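PDB 3PQA: lactaldehyde dehydrogenase from Methanocaldococcus jannaschii, which oxidises lactaldehyde to lactate with NAD, which it prefers to NADP, as a step in the biosynthesis of coenzyme F420. Local coordinates for residues Glu129-Phe140 and Thr157-Lys168. Numbering follows the deposited sequence.
With SO4 (sulfate ion), chain G.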
loop_
_atom_site.group_PDB
_atom_site.type_symbol
_atom_site.label_atom_id
_atom_site.label_comp_id
_atom_site.label_asym_id
_atom_site.label_seq_id
_atom_site.Cartn_x
_atom_site.Cartn_y
_atom_site.Cartn_z
ATOM N N GLU B 129 14.428 9.834 -2.118
ATOM C CA GLU B 129 15.335 10.991 -2.012
ATOM C C GLU B 129 15.014 12.003 -3.108
ATOM O O GLU B 129 14.472 11.628 -4.138
ATOM C CB GLU B 129 16.798 10.546 -2.110
ATOM C CG GLU B 129 17.209 9.602 -0.971
ATOM C CD GLU B 129 18.692 9.288 -0.924
ATOM O OE1 GLU B 129 19.402 9.560 -1.916
ATOM O OE2 GLU B 129 19.129 8.734 0.106
ATOM N N PRO B 130 15.336 13.300 -2.892
ATOM C CA PRO B 130 14.978 14.268 -3.947
ATOM C C PRO B 130 15.616 14.017 -5.310
ATOM O O PRO B 130 16.751 13.556 -5.392
ATOM C CB PRO B 130 15.528 15.598 -3.411
ATOM C CG PRO B 130 16.506 15.238 -2.323
ATOM C CD PRO B 130 16.008 13.942 -1.745
ATOM N N VAL B 131 14.906 14.383 -6.370
ATOM C CA VAL B 131 15.492 14.358 -7.700
ATOM C C VAL B 131 16.613 15.387 -7.861
ATOM O O VAL B 131 17.546 15.168 -8.643
ATOM C CB VAL B 131 14.433 14.543 -8.802
ATOM C CG1 VAL B 131 13.548 13.306 -8.869
ATOM C CG2 VAL B 131 13.596 15.813 -8.577
ATOM N N GLY B 132 16.526 16.488 -7.118
ATOM C CA GLY B 132 17.564 17.519 -7.105
ATOM C C GLY B 132 16.928 18.889 -7.286
ATOM O O GLY B 132 16.278 19.416 -6.370
ATOM N N ILE B 133 17.116 19.465 -8.470
ATOM C CA ILE B 133 16.466 20.716 -8.833
ATOM C C ILE B 133 15.213 20.405 -9.645
ATOM O O ILE B 133 15.293 19.785 -10.710
ATOM C CB ILE B 133 17.396 21.647 -9.651
ATOM C CG1 ILE B 133 18.671 21.965 -8.855
ATOM C CG2 ILE B 133 16.666 22.937 -10.023
ATOM C CD1 ILE B 133 19.685 22.863 -9.605
ATOM N N VAL B 134 14.067 20.823 -9.112
ATOM C CA VAL B 134 12.787 20.732 -9.799
ATOM C C VAL B 134 12.565 22.048 -10.530
ATOM O O VAL B 134 12.527 23.118 -9.905
ATOM C CB VAL B 134 11.626 20.445 -8.815
ATOM C CG1 VAL B 134 10.282 20.720 -9.477
ATOM C CG2 VAL B 134 11.695 18.999 -8.313
ATOM N N GLY B 135 12.416 21.951 -11.850
ATOM C CA GLY B 135 12.030 23.094 -12.680
ATOM C C GLY B 135 10.524 23.073 -12.867
ATOM O O GLY B 135 10.006 22.227 -13.588
ATOM N N ALA B 136 9.828 23.981 -12.187
ATOM C CA ALA B 136 8.368 24.073 -12.240
ATOM C C ALA B 136 7.970 25.180 -13.206
ATOM O O ALA B 136 8.465 26.301 -13.119
ATOM C CB ALA B 136 7.813 24.360 -10.847
ATOM N N ILE B 137 7.100 24.858 -14.152
ATOM C CA ILE B 137 6.636 25.856 -15.118
ATOM C C ILE B 137 5.115 25.830 -15.051
ATOM O O ILE B 137 4.501 24.806 -15.346
ATOM C CB ILE B 137 7.207 25.587 -16.535
ATOM C CG1 ILE B 137 8.752 25.621 -16.507
ATOM C CG2 ILE B 137 6.643 26.592 -17.540
ATOM C CD1 ILE B 137 9.416 25.210 -17.827
ATOM N N THR B 138 4.529 26.944 -14.622
ATOM C CA THR B 138 3.128 26.970 -14.227
ATOM C C THR B 138 2.302 27.862 -15.144
ATOM O O THR B 138 2.839 28.784 -15.756
ATOM C CB THR B 138 2.969 27.424 -12.771
ATOM O OG1 THR B 138 3.659 28.667 -12.574
ATOM C CG2 THR B 138 3.549 26.358 -11.823
ATOM N N PRO B 139 0.990 27.583 -15.245
ATOM C CA PRO B 139 0.136 28.205 -16.235
ATOM C C PRO B 139 -0.582 29.446 -15.698
ATOM O O PRO B 139 -0.585 29.685 -14.494
ATOM C CB PRO B 139 -0.884 27.096 -16.513
ATOM C CG PRO B 139 -1.101 26.506 -15.196
ATOM C CD PRO B 139 0.270 26.499 -14.534
ATOM N N PHE B 140 -1.206 30.200 -16.601
ATOM C CA PHE B 140 -1.880 31.441 -16.247
ATOM C C PHE B 140 -3.235 31.210 -15.555
ATOM O O PHE B 140 -3.741 32.110 -14.888
ATOM C CB PHE B 140 -2.088 32.316 -17.505
ATOM C CG PHE B 140 -3.236 31.851 -18.387
ATOM C CD1 PHE B 140 -4.563 32.134 -18.044
ATOM C CD2 PHE B 140 -2.992 31.108 -19.540
ATOM C CE1 PHE B 140 -5.620 31.699 -18.834
ATOM C CE2 PHE B 140 -4.047 30.679 -20.344
ATOM C CZ PHE B 140 -5.362 30.967 -19.988
ATOM N N THR B 157 9.580 16.787 -0.637
ATOM C CA THR B 157 10.525 15.741 -1.051
ATOM C C THR B 157 11.995 16.211 -1.061
ATOM O O THR B 157 12.875 15.491 -1.535
ATOM C CB THR B 157 10.109 15.118 -2.414
ATOM O OG1 THR B 157 9.883 16.158 -3.381
ATOM C CG2 THR B 157 8.836 14.306 -2.254
ATOM N N GLY B 158 12.258 17.415 -0.544
ATOM C CA GLY B 158 13.645 17.886 -0.339
ATOM C C GLY B 158 14.367 18.423 -1.562
ATOM O O GLY B 158 15.595 18.394 -1.619
ATOM N N ASN B 159 13.598 18.936 -2.517
ATOM C CA ASN B 159 14.119 19.505 -3.748
ATOM C C ASN B 159 14.305 21.005 -3.666
ATOM O O ASN B 159 13.534 21.692 -3.022
ATOM C CB ASN B 159 13.163 19.232 -4.899
ATOM C CG ASN B 159 13.029 17.769 -5.198
ATOM O OD1 ASN B 159 13.934 17.161 -5.758
ATOM N ND2 ASN B 159 11.895 17.192 -4.837
ATOM N N VAL B 160 15.337 21.497 -4.347
ATOM C CA VAL B 160 15.451 22.908 -4.675
ATOM C C VAL B 160 14.517 23.180 -5.861
ATOM O O VAL B 160 14.334 22.316 -6.722
ATOM C CB VAL B 160 16.915 23.238 -5.031
ATOM C CG1 VAL B 160 17.042 24.633 -5.630
ATOM C CG2 VAL B 160 17.782 23.111 -3.773
ATOM N N ILE B 161 13.941 24.379 -5.908
ATOM C CA ILE B 161 12.995 24.737 -6.961
ATOM C C ILE B 161 13.410 25.987 -7.769
ATOM O O ILE B 161 13.781 27.009 -7.188
ATOM C CB ILE B 161 11.618 25.007 -6.361
ATOM C CG1 ILE B 161 11.146 23.808 -5.535
ATOM C CG2 ILE B 161 10.604 25.357 -7.467
ATOM C CD1 ILE B 161 10.049 24.175 -4.523
ATOM N N VAL B 162 13.347 25.882 -9.098
ATOM C CA VAL B 162 13.342 27.063 -9.971
ATOM C C VAL B 162 12.002 27.086 -10.691
ATOM O O VAL B 162 11.581 26.085 -11.294
ATOM C CB VAL B 162 14.541 27.113 -10.943
ATOM C CG1 VAL B 162 15.855 27.307 -10.155
ATOM C CG2 VAL B 162 14.619 25.869 -11.820
ATOM N N HIS B 163 11.310 28.210 -10.579
ATOM C CA HIS B 163 9.897 28.252 -10.919
ATOM C C HIS B 163 9.625 29.414 -11.852
ATOM O O HIS B 163 9.811 30.569 -11.459
ATOM C CB HIS B 163 9.095 28.396 -9.617
ATOM C CG HIS B 163 7.632 28.656 -9.820
ATOM N ND1 HIS B 163 6.843 29.212 -8.841
ATOM C CD2 HIS B 163 6.818 28.444 -10.883
ATOM C CE1 HIS B 163 5.603 29.328 -9.287
ATOM N NE2 HIS B 163 5.560 28.859 -10.520
ATOM N N HIS B 164 9.210 29.103 -13.082
ATOM C CA HIS B 164 8.729 30.120 -14.006
ATOM C C HIS B 164 7.200 30.150 -14.084
ATOM O O HIS B 164 6.590 29.200 -14.550
ATOM C CB HIS B 164 9.301 29.929 -15.410
ATOM C CG HIS B 164 8.723 30.886 -16.407
ATOM N ND1 HIS B 164 9.130 32.201 -16.488
ATOM C CD2 HIS B 164 7.718 30.746 -17.303
ATOM C CE1 HIS B 164 8.427 32.819 -17.423
ATOM N NE2 HIS B 164 7.566 31.958 -17.933
ATOM N N PRO B 165 6.580 31.258 -13.646
ATOM C CA PRO B 165 5.134 31.416 -13.741
ATOM C C PRO B 165 4.762 32.030 -15.093
ATOM O O PRO B 165 5.564 32.767 -15.680
ATOM C CB PRO B 165 4.838 32.404 -12.614
ATOM C CG PRO B 165 6.050 33.289 -12.594
ATOM C CD PRO B 165 7.223 32.455 -13.059
ATOM N N SER B 166 3.565 31.737 -15.591
ATOM C CA SER B 166 3.119 32.351 -16.832
ATOM C C SER B 166 3.082 33.874 -16.700
ATOM O O SER B 166 2.545 34.406 -15.731
ATOM C CB SER B 166 1.715 31.857 -17.191
ATOM O OG SER B 166 1.210 32.584 -18.303
ATOM N N SER B 167 3.629 34.563 -17.696
ATOM C CA SER B 167 3.623 36.029 -17.726
ATOM C C SER B 167 2.235 36.631 -17.944
ATOM O O SER B 167 2.049 37.843 -17.799
ATOM C CB SER B 167 4.585 36.521 -18.800
ATOM O OG SER B 167 5.863 35.956 -18.590
ATOM N N LYS B 168 1.257 35.786 -18.263
ATOM C CA LYS B 168 -0.110 36.246 -18.499
ATOM C C LYS B 168 -0.858 36.526 -17.199
ATOM O O LYS B 168 -1.835 37.265 -17.193
ATOM C CB LYS B 168 -0.862 35.224 -19.343
ATOM C CG LYS B 168 -0.435 35.235 -20.789
ATOM C CD LYS B 168 -0.959 34.020 -21.515
ATOM C CE LYS B 168 -0.246 33.847 -22.842
ATOM N NZ LYS B 168 -0.474 32.458 -23.278
HETATM S S SO4 G . 5.107 33.213 -20.807
HETATM O O1 SO4 G . 3.687 33.538 -20.770
HETATM O O2 SO4 G . 5.866 34.300 -21.426
HETATM O O3 SO4 G . 5.573 33.024 -19.444
HETATM O O4 SO4 G . 5.317 31.998 -21.582
HETATM O O HOH W 1 1.653 30.364 -13.016
#
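I133-T138 and V160-P165 run side by side as parallel strands, their axes 4.6 Å apart at closest and inclined by 22°, with backbone bonds alternating from V134 N to V160 O as far as T138 N to H164 O. Helix 145-156 links them in a beta-alpha-beta crossover of the Rossmann-like NAD-binding domain of aldehyde dehydrogenases. On the face of the sheet toward that helix lie V134, A136 and T138 beside I161 and H163; on the other, I133 CG2 meets V162 CG2 at 4.0 Å, and helix 33-44 packs there. At the entry to the strands, N159 OD1 accepts from G132 N (3.0 Å), nearly in line with its own C=O bond, while P130 CB and V134 CG2 pack against the amide carbon. ND2 of the same amide donates to M454 O, so both ends of the group are bonded. A leucine in place of N159 would probably leave G132 N without this acceptor and cost M454 O the ND2 donor, so that the turn before the strand could shift. Further along, H163 CG stands anti to the backbone N (chi1 171°), which brings NE2 to T138 OG1 at 2.8 Å. The hydroxyl lies in the imidazole plane, at the ring's edge, and the two side chains meet at about a right angle. ND1 of H163 bonds to Y194 OH, and a water joins T138 OG1 to P139 O. Beyond the strands, S166 OG accepts from K168 N in an ST turn. H164 NE2 (2.7 Å) and S167 N (3.0 Å) both donate to sulfate O3, and G201 N also binds this ion, probably acquired from the crystallisation liquor. Backbone bonds thus join the strands, N159 secures the entry and the T138-H163 pair the exit, and the donors past H164 are consistent with a place that can hold an anion.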